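Local coordinates for methylocystis parvus OBBP MbnE (Methylocystis parvus OBBP, PDB 5ICQ), which probably binds the copper-chelating peptide methanobactin in the periplasm, acting as the solute-binding partner of its uptake machinery, at residues D75-N81 with F213-A219; E146-F152 with M200-H206; S445-K451 with E472-V478. All coordinates share one frame; numbering follows the deposited sequence.

Contact 1 (D75-N81 with F213-A219)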
# COMPACT_ATOMS: atom_id res chain seq x y z
N ASP A 75 -21.08 2.30 -7.29
CA ASP A 75 -22.04 2.22 -8.39
C ASP A 75 -21.65 1.21 -9.46
O ASP A 75 -22.21 1.25 -10.56
CB ASP A 75 -22.23 3.60 -9.03
CG ASP A 75 -20.93 4.20 -9.51
OD1 ASP A 75 -19.90 3.49 -9.47
OD2 ASP A 75 -20.93 5.37 -9.95
N SER A 76 -20.70 0.32 -9.18
CA SER A 76 -20.23 -0.62 -10.18
C SER A 76 -19.75 -1.89 -9.50
O SER A 76 -19.26 -1.85 -8.36
CB SER A 76 -19.09 -0.03 -11.01
OG SER A 76 -18.67 -0.93 -12.02
N LEU A 77 -19.89 -3.01 -10.20
CA LEU A 77 -19.34 -4.28 -9.74
C LEU A 77 -18.14 -4.71 -10.57
O LEU A 77 -17.79 -5.90 -10.60
CB LEU A 77 -20.43 -5.36 -9.75
CG LEU A 77 -21.62 -5.03 -8.86
CD1 LEU A 77 -22.67 -6.15 -8.88
CD2 LEU A 77 -21.16 -4.75 -7.43
N ASN A 78 -17.48 -3.76 -11.25
CA ASN A 78 -16.29 -4.04 -12.04
C ASN A 78 -15.10 -3.36 -11.39
O ASN A 78 -14.93 -2.13 -11.52
CB ASN A 78 -16.46 -3.56 -13.49
CG ASN A 78 -15.28 -3.94 -14.38
OD1 ASN A 78 -14.27 -4.47 -13.92
ND2 ASN A 78 -15.40 -3.65 -15.68
N PRO A 79 -14.25 -4.10 -10.68
CA PRO A 79 -13.09 -3.48 -10.03
C PRO A 79 -11.89 -3.30 -10.94
O PRO A 79 -10.85 -2.83 -10.47
CB PRO A 79 -12.76 -4.48 -8.90
CG PRO A 79 -13.23 -5.80 -9.42
CD PRO A 79 -14.43 -5.51 -10.30
N PHE A 80 -11.98 -3.66 -12.22
CA PHE A 80 -10.80 -3.73 -13.06
C PHE A 80 -10.75 -2.67 -14.16
O PHE A 80 -9.74 -2.60 -14.86
CB PHE A 80 -10.70 -5.11 -13.71
CG PHE A 80 -10.79 -6.24 -12.74
CD1 PHE A 80 -9.89 -6.34 -11.69
CD2 PHE A 80 -11.77 -7.22 -12.87
CE1 PHE A 80 -9.97 -7.38 -10.78
CE2 PHE A 80 -11.84 -8.26 -11.98
CZ PHE A 80 -10.96 -8.34 -10.93
N ASN A 81 -11.82 -1.89 -14.36
CA ASN A 81 -11.77 -0.81 -15.33
C ASN A 81 -11.27 0.47 -14.65
O ASN A 81 -11.08 0.52 -13.44
CB ASN A 81 -13.14 -0.60 -16.00
CG ASN A 81 -14.25 -0.20 -15.02
OD1 ASN A 81 -14.02 0.07 -13.83
ND2 ASN A 81 -15.49 -0.14 -15.53
N PHE A 213 -17.28 -3.17 -20.77
CA PHE A 213 -16.24 -3.23 -19.73
C PHE A 213 -15.94 -1.86 -19.15
O PHE A 213 -15.69 -1.72 -17.94
CB PHE A 213 -14.97 -3.87 -20.31
CG PHE A 213 -13.89 -4.10 -19.28
CD1 PHE A 213 -13.94 -5.19 -18.44
CD2 PHE A 213 -12.82 -3.22 -19.18
CE1 PHE A 213 -12.94 -5.42 -17.50
CE2 PHE A 213 -11.81 -3.44 -18.25
CZ PHE A 213 -11.87 -4.53 -17.41
N SER A 214 -15.96 -0.81 -19.98
CA SER A 214 -15.60 0.52 -19.51
C SER A 214 -16.75 1.26 -18.83
O SER A 214 -16.54 2.37 -18.34
CB SER A 214 -15.08 1.36 -20.67
OG SER A 214 -16.00 1.31 -21.75
N ASP A 215 -17.94 0.68 -18.79
CA ASP A 215 -19.10 1.31 -18.16
C ASP A 215 -19.15 0.91 -16.69
O ASP A 215 -18.55 -0.08 -16.26
CB ASP A 215 -20.39 0.89 -18.89
CG ASP A 215 -21.61 1.73 -18.50
OD1 ASP A 215 -21.46 2.87 -17.99
OD2 ASP A 215 -22.75 1.26 -18.73
N ALA A 216 -19.87 1.71 -15.90
CA ALA A 216 -20.25 1.31 -14.55
C ALA A 216 -21.43 0.35 -14.65
O ALA A 216 -22.48 0.71 -15.20
CB ALA A 216 -20.60 2.53 -13.71
N THR A 217 -21.27 -0.87 -14.15
CA THR A 217 -22.24 -1.93 -14.35
C THR A 217 -22.67 -2.50 -13.00
O THR A 217 -21.84 -2.75 -12.13
CB THR A 217 -21.65 -3.05 -15.21
OG1 THR A 217 -20.42 -3.50 -14.63
CG2 THR A 217 -21.36 -2.55 -16.62
N LEU A 218 -23.98 -2.73 -12.84
CA LEU A 218 -24.50 -3.39 -11.66
C LEU A 218 -25.00 -4.80 -11.95
O LEU A 218 -25.53 -5.45 -11.04
CB LEU A 218 -25.63 -2.56 -11.03
CG LEU A 218 -25.18 -1.17 -10.59
CD1 LEU A 218 -26.38 -0.27 -10.33
CD2 LEU A 218 -24.27 -1.26 -9.36
N ALA A 219 -24.88 -5.27 -13.19
CA ALA A 219 -25.20 -6.67 -13.47
C ALA A 219 -24.30 -7.57 -12.64
O ALA A 219 -23.13 -7.25 -12.41
CB ALA A 219 -25.03 -6.97 -14.96
O HOH W 1 -18.13 -2.81 -16.43

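Contact 2 (E146-F152 with M200-H206)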
# COMPACT_ATOMS: atom_id res chain seq x y z
N GLU A 146 -8.06 -20.18 -23.26
CA GLU A 146 -8.78 -19.15 -24.00
C GLU A 146 -9.28 -18.04 -23.07
O GLU A 146 -9.26 -16.86 -23.44
CB GLU A 146 -9.94 -19.79 -24.77
CG GLU A 146 -10.80 -18.84 -25.60
CD GLU A 146 -12.00 -19.53 -26.27
OE1 GLU A 146 -12.56 -20.49 -25.68
OE2 GLU A 146 -12.38 -19.12 -27.40
N ASP A 147 -9.74 -18.39 -21.85
CA ASP A 147 -10.18 -17.36 -20.91
C ASP A 147 -9.01 -16.52 -20.41
O ASP A 147 -9.16 -15.31 -20.21
CB ASP A 147 -10.90 -17.98 -19.71
CG ASP A 147 -12.17 -18.71 -20.11
OD1 ASP A 147 -13.10 -18.03 -20.58
OD2 ASP A 147 -12.22 -19.95 -19.95
N VAL A 148 -7.86 -17.14 -20.18
CA VAL A 148 -6.70 -16.39 -19.69
C VAL A 148 -6.21 -15.41 -20.75
O VAL A 148 -5.88 -14.26 -20.45
CB VAL A 148 -5.58 -17.35 -19.26
CG1 VAL A 148 -4.35 -16.56 -18.78
CG2 VAL A 148 -6.07 -18.30 -18.17
N LEU A 149 -6.15 -15.86 -22.02
CA LEU A 149 -5.70 -14.97 -23.09
C LEU A 149 -6.72 -13.87 -23.36
O LEU A 149 -6.34 -12.73 -23.66
CB LEU A 149 -5.43 -15.77 -24.36
CG LEU A 149 -4.24 -16.73 -24.31
CD1 LEU A 149 -4.07 -17.46 -25.64
CD2 LEU A 149 -2.96 -16.00 -23.94
N PHE A 150 -8.01 -14.20 -23.29
CA PHE A 150 -9.05 -13.18 -23.40
C PHE A 150 -8.89 -12.12 -22.32
O PHE A 150 -9.02 -10.92 -22.59
CB PHE A 150 -10.42 -13.87 -23.29
CG PHE A 150 -11.55 -12.94 -22.92
CD1 PHE A 150 -12.19 -12.18 -23.89
CD2 PHE A 150 -12.01 -12.87 -21.61
CE1 PHE A 150 -13.24 -11.34 -23.57
CE2 PHE A 150 -13.07 -12.02 -21.27
CZ PHE A 150 -13.69 -11.26 -22.27
N SER A 151 -8.62 -12.55 -21.08
CA SER A 151 -8.48 -11.61 -19.98
C SER A 151 -7.23 -10.76 -20.13
O SER A 151 -7.25 -9.55 -19.89
CB SER A 151 -8.45 -12.36 -18.65
OG SER A 151 -9.65 -13.11 -18.45
N PHE A 152 -6.12 -11.40 -20.52
CA PHE A 152 -4.88 -10.67 -20.77
C PHE A 152 -5.07 -9.60 -21.83
O PHE A 152 -4.70 -8.44 -21.63
CB PHE A 152 -3.79 -11.66 -21.19
CG PHE A 152 -2.51 -11.00 -21.64
CD1 PHE A 152 -1.61 -10.51 -20.71
CD2 PHE A 152 -2.22 -10.89 -22.99
CE1 PHE A 152 -0.42 -9.91 -21.12
CE2 PHE A 152 -1.03 -10.28 -23.41
CZ PHE A 152 -0.14 -9.79 -22.47
N MET A 200 -3.12 -11.73 -12.32
CA MET A 200 -4.18 -11.21 -13.18
C MET A 200 -5.48 -11.97 -12.92
O MET A 200 -5.45 -13.20 -12.79
CB MET A 200 -3.78 -11.38 -14.66
CG MET A 200 -4.84 -10.92 -15.65
SD MET A 200 -4.57 -11.59 -17.30
CE MET A 200 -5.07 -13.29 -17.03
N PRO A 201 -6.62 -11.29 -12.81
CA PRO A 201 -7.89 -12.02 -12.66
C PRO A 201 -8.25 -12.76 -13.93
O PRO A 201 -7.99 -12.28 -15.04
CB PRO A 201 -8.91 -10.91 -12.37
CG PRO A 201 -8.32 -9.70 -13.07
CD PRO A 201 -6.84 -9.83 -12.83
N VAL A 202 -8.85 -13.93 -13.78
CA VAL A 202 -9.24 -14.75 -14.93
C VAL A 202 -10.74 -14.58 -15.13
O VAL A 202 -11.54 -14.99 -14.30
CB VAL A 202 -8.86 -16.22 -14.75
CG1 VAL A 202 -9.33 -17.02 -15.97
CG2 VAL A 202 -7.34 -16.37 -14.57
N LEU A 203 -11.11 -13.96 -16.25
CA LEU A 203 -12.47 -13.54 -16.56
C LEU A 203 -13.08 -14.45 -17.63
O LEU A 203 -12.35 -14.97 -18.48
CB LEU A 203 -12.50 -12.09 -17.05
CG LEU A 203 -11.80 -11.11 -16.10
CD1 LEU A 203 -11.74 -9.73 -16.71
CD2 LEU A 203 -12.50 -11.07 -14.75
N PRO A 204 -14.40 -14.64 -17.63
CA PRO A 204 -15.03 -15.61 -18.53
C PRO A 204 -15.31 -15.04 -19.92
O PRO A 204 -16.20 -14.21 -20.11
CB PRO A 204 -16.33 -15.97 -17.80
CG PRO A 204 -16.68 -14.71 -17.04
CD PRO A 204 -15.35 -14.09 -16.64
N LYS A 205 -14.57 -15.54 -20.92
CA LYS A 205 -14.82 -15.11 -22.29
C LYS A 205 -16.28 -15.31 -22.69
O LYS A 205 -16.87 -14.45 -23.36
CB LYS A 205 -13.91 -15.87 -23.26
CG LYS A 205 -14.12 -15.39 -24.71
CD LYS A 205 -13.11 -16.00 -25.67
CE LYS A 205 -13.19 -15.31 -27.03
NZ LYS A 205 -12.28 -15.98 -28.01
N HIS A 206 -16.89 -16.43 -22.28
CA HIS A 206 -18.26 -16.73 -22.69
C HIS A 206 -19.31 -15.84 -22.01
O HIS A 206 -20.49 -15.91 -22.40
CB HIS A 206 -18.57 -18.20 -22.40
CG HIS A 206 -18.78 -18.49 -20.94
ND1 HIS A 206 -17.74 -18.62 -20.05
CD2 HIS A 206 -19.91 -18.68 -20.22
CE1 HIS A 206 -18.22 -18.87 -18.84
NE2 HIS A 206 -19.54 -18.91 -18.92
O HOH W 2 -15.27 -18.86 -21.25

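Contact 3 (S445-K451 with E472-V478)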
# COMPACT_ATOMS: atom_id res chain seq x y z
N SER A 445 10.29 33.12 2.64
CA SER A 445 8.88 32.84 2.88
C SER A 445 8.37 31.84 1.85
O SER A 445 8.86 31.78 0.72
CB SER A 445 8.03 34.11 2.88
OG SER A 445 7.80 34.58 1.58
N PHE A 446 7.38 31.04 2.25
CA PHE A 446 6.84 30.03 1.36
C PHE A 446 5.44 29.66 1.82
O PHE A 446 4.98 30.07 2.89
CB PHE A 446 7.75 28.79 1.28
CG PHE A 446 7.75 27.90 2.52
CD1 PHE A 446 8.58 28.18 3.59
CD2 PHE A 446 6.97 26.75 2.57
CE1 PHE A 446 8.61 27.35 4.71
CE2 PHE A 446 6.98 25.91 3.69
CZ PHE A 446 7.81 26.21 4.76
N GLU A 447 4.76 28.88 0.99
CA GLU A 447 3.38 28.50 1.25
C GLU A 447 3.28 26.98 1.37
O GLU A 447 3.87 26.26 0.56
CB GLU A 447 2.49 28.99 0.11
CG GLU A 447 1.07 28.46 0.16
CD GLU A 447 0.35 28.68 -1.16
OE1 GLU A 447 -0.36 29.69 -1.30
OE2 GLU A 447 0.53 27.85 -2.07
N ILE A 448 2.53 26.51 2.36
CA ILE A 448 2.15 25.09 2.45
C ILE A 448 0.72 24.96 1.95
O ILE A 448 -0.21 25.51 2.56
CB ILE A 448 2.24 24.55 3.89
CG1 ILE A 448 3.66 24.73 4.46
CG2 ILE A 448 1.81 23.06 3.93
CD1 ILE A 448 3.77 24.31 5.94
N MET A 449 0.53 24.22 0.86
CA MET A 449 -0.81 24.00 0.34
C MET A 449 -1.42 22.79 1.04
O MET A 449 -0.80 21.73 1.10
CB MET A 449 -0.77 23.78 -1.18
CG MET A 449 -2.10 23.41 -1.78
SD MET A 449 -2.02 23.19 -3.59
CE MET A 449 -1.16 21.62 -3.73
N VAL A 450 -2.64 22.95 1.56
CA VAL A 450 -3.31 21.86 2.27
C VAL A 450 -4.71 21.65 1.71
O VAL A 450 -5.30 22.53 1.08
CB VAL A 450 -3.38 22.10 3.80
CG1 VAL A 450 -1.98 22.15 4.41
CG2 VAL A 450 -4.15 23.38 4.11
N LYS A 451 -5.25 20.45 1.96
CA LYS A 451 -6.54 20.07 1.38
C LYS A 451 -7.66 19.89 2.39
O LYS A 451 -8.82 19.85 1.98
CB LYS A 451 -6.40 18.78 0.57
CG LYS A 451 -6.21 17.53 1.40
CD LYS A 451 -6.32 16.29 0.51
CE LYS A 451 -6.14 15.00 1.28
NZ LYS A 451 -6.43 13.82 0.41
N GLU A 472 8.80 32.94 7.19
CA GLU A 472 7.39 33.25 7.01
C GLU A 472 6.72 32.11 6.25
O GLU A 472 7.14 31.77 5.14
CB GLU A 472 7.24 34.57 6.25
CG GLU A 472 5.80 34.89 5.85
CD GLU A 472 5.71 36.20 5.10
OE1 GLU A 472 6.17 37.23 5.64
OE2 GLU A 472 5.20 36.20 3.96
N VAL A 473 5.69 31.51 6.84
CA VAL A 473 5.02 30.36 6.23
C VAL A 473 3.53 30.66 6.12
O VAL A 473 2.86 30.87 7.14
CB VAL A 473 5.23 29.07 7.04
CG1 VAL A 473 4.62 27.87 6.29
CG2 VAL A 473 6.73 28.84 7.34
N ARG A 474 3.01 30.67 4.90
CA ARG A 474 1.58 30.85 4.69
C ARG A 474 0.93 29.49 4.48
O ARG A 474 1.36 28.71 3.62
CB ARG A 474 1.34 31.76 3.49
CG ARG A 474 2.06 33.10 3.65
CD ARG A 474 2.37 33.78 2.32
NE ARG A 474 3.67 33.41 1.78
CZ ARG A 474 3.85 32.89 0.56
NH1 ARG A 474 2.81 32.68 -0.23
NH2 ARG A 474 5.07 32.59 0.14
N VAL A 475 -0.11 29.19 5.25
CA VAL A 475 -0.84 27.93 5.13
C VAL A 475 -2.13 28.22 4.39
O VAL A 475 -2.96 29.01 4.87
CB VAL A 475 -1.11 27.30 6.51
CG1 VAL A 475 -1.94 26.01 6.39
CG2 VAL A 475 0.20 27.02 7.23
N ARG A 476 -2.32 27.62 3.22
CA ARG A 476 -3.51 27.90 2.43
C ARG A 476 -4.28 26.62 2.11
O ARG A 476 -3.76 25.72 1.44
CB ARG A 476 -3.18 28.66 1.14
CG ARG A 476 -2.53 30.02 1.39
CD ARG A 476 -3.27 30.87 2.46
NE ARG A 476 -2.52 32.09 2.80
CZ ARG A 476 -2.39 32.62 4.02
NH1 ARG A 476 -2.94 32.03 5.09
NH2 ARG A 476 -1.68 33.73 4.17
N LEU A 477 -5.51 26.57 2.60
CA LEU A 477 -6.44 25.48 2.32
C LEU A 477 -7.10 25.75 0.98
O LEU A 477 -7.71 26.81 0.79
CB LEU A 477 -7.48 25.42 3.44
CG LEU A 477 -8.69 24.51 3.26
CD1 LEU A 477 -8.22 23.10 3.31
CD2 LEU A 477 -9.73 24.79 4.34
N VAL A 478 -6.97 24.83 0.03
CA VAL A 478 -7.53 25.06 -1.30
C VAL A 478 -8.57 23.98 -1.59
O VAL A 478 -8.49 22.87 -1.06
CB VAL A 478 -6.43 25.10 -2.39
CG1 VAL A 478 -5.38 26.15 -2.05
CG2 VAL A 478 -5.78 23.76 -2.53
O HOH W 3 -9.59 20.65 -0.59

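Contact 1 (D75-N81 with F213-A219)
N78 holds CG anti to its backbone nitrogen (chi1 -175°), and F213, with the same first torsion (chi1 -174°), brings its ring under ND2 of N78, the amide standing steeply to the ring plane; N81 instead places CG between its own N and C (chi1 62°), aiming its amide at the F213 backbone. The two side chains N78 and F213 cross at about a right angle. ND2 of N78 stands over one face of the F213 ring, toward its rim, 3.5 Å from F213 CD1. N81 ND2 donates to F213 O at 2.9 Å, in the carbonyl plane, while CB of F80 packs on F213 CZ at 3.9 Å. Both partners are loops: segment 75-81 follows strand 65-71 and the loop segment 213-219 precedes strand 227-233, and strands 65-71 and 227-233 are the outermost of one four-stranded mixed sheet. The first loop is shaped by an ST turn, S76 OG accepting from N78 N at 3.2 Å, and by an Asx turn, N78 OD1 accepting from F80 N. With OD1 so engaged, the N78 amide is kept from flipping and its NH2 end faces F213 and a water. That water accepts from N78 ND2 and also bonds T217 OG1, bridging the loops. Farther along, L77 N donates to T217 O at 2.8 Å, nearly in line with the carbonyl, and T217 N returns a weak bond to S76 OG. L218 CD2 rests on D75 O at 3.5 Å. L154, L155 and K158 of helix 145-158 also touch the F213 ring.

Contact 2 (E146-F152 with M200-H206)
K205 and E146 form the charged pair of this contact: NZ of K205 lies 3.2 Å from OE2 of E146, met on the anti side of the carboxylate and well out of its plane. Both chains are extended and cross at about a right angle, which also lays K205 CD against E146 CG.

Two side-chain acceptors on helix 145-158 take backbone N-H groups of the loop. D147 OD1 receives K205 N at 2.9 Å, and its other oxygen, OD2, accepts from T144 N just before the segment. S151, with OG anti to its carbonyl carbon (chi1 -60°), accepts from L203 N at 2.8 Å and donates its own proton to D147 O, one turn earlier in the helix, at 2.9 Å. D147 O therefore holds two donors, S151 OG and the helical S151 N, arriving from opposite faces of its plane. A water accepts from H206 N and also bonds H206 ND1, whose ring has D139 as a partner at NE2.

Apolar and CH-pi contacts complete the interface. CA of K205 sits over one face of the F150 ring, 3.7 Å from its centroid, a CH-pi contact, and the carbonyl oxygen of L203 lies at the ring edge. M200, bent at chi3, turns CE onto V148 CG1 at 3.8 Å and sets SD beside F152 CB; V148 CG2 meets V202 CG1 at 4.1 Å. V181 and Y183 of strand 180-184 also touch V148.

D147 and S151, one helical turn apart, supply side-chain acceptors to K205 N and L203 N, so the loop is fixed to the helix by directed bonds in a buried setting, while the charged pair lies at the exposed margin.

Contact 3 (S445-K451 with E472-V478)
The R474 guanidinium lies over the backbone of the neighbouring strand, one face covered by F446 C and E447 CB and by E447 N toward its rim, with S445 O at its edge in plane. NH2 of R474 comes to 3.3 Å from F446 CA. The bend at chi3 (-90°) folds the arginine back this way, and a long salt bridge runs from its NE to E472 OE2. On the other side of the sheet, one face of the F446 ring carries V473 CG1, 4.2 Å from the centroid in a CH-pi contact, while V473 CG2 reaches F446 CE1 at 3.6 Å; F333 meets the ring edge-to-face. The guanidinium of R476 has R474 CB over one face. Strands 442-450 and 472-477 run parallel and, with helix 453-467 connecting them in the chain, make a beta-alpha-beta unit. Six backbone bonds tie them from F446 N to E472 O through V478 N to V450 O, the shortest being I448 N to R474 O at 2.8 Å. A459 and A463 of that helix cover the side with V473, V475 and I448, where I448 CD1 packs on V473 CG1 at 3.7 Å. On the R474 side, E447 OE1 lies 3.5 Å from R476 CG, and E447 OE2 makes a salt bridge with R486. A leucine in place of R474 would probably remove the positive charge facing E472 in the long salt bridge and uncover the F446-E447 backbone beneath the guanidinium. M449 CG and V478 CG2 meet at 3.8 Å where the strands end, near Y483 of helix 480-489.

How the contacts relate
Contacts 1 and 2 belong to one region, their centres 16 Å apart, and contact 2 is nested along the chain inside the loop that contact 1 closes. They touch directly: F80 CZ packs on P201 CB at 3.6 Å, and F80 CE2 on L203 CD2 at 4.0 Å. Helix 145-158 serves both, its first half in contact 2 and its later part against contact 1. Contact 3 comes later in the chain, about 38 Å from contact 1 and 48 Å from contact 2 between centres, and on the opposite side of the chain's centre from contact 2. Its nearest atoms stay about 20 Å from contact 1 and about 27 Å from contact 2.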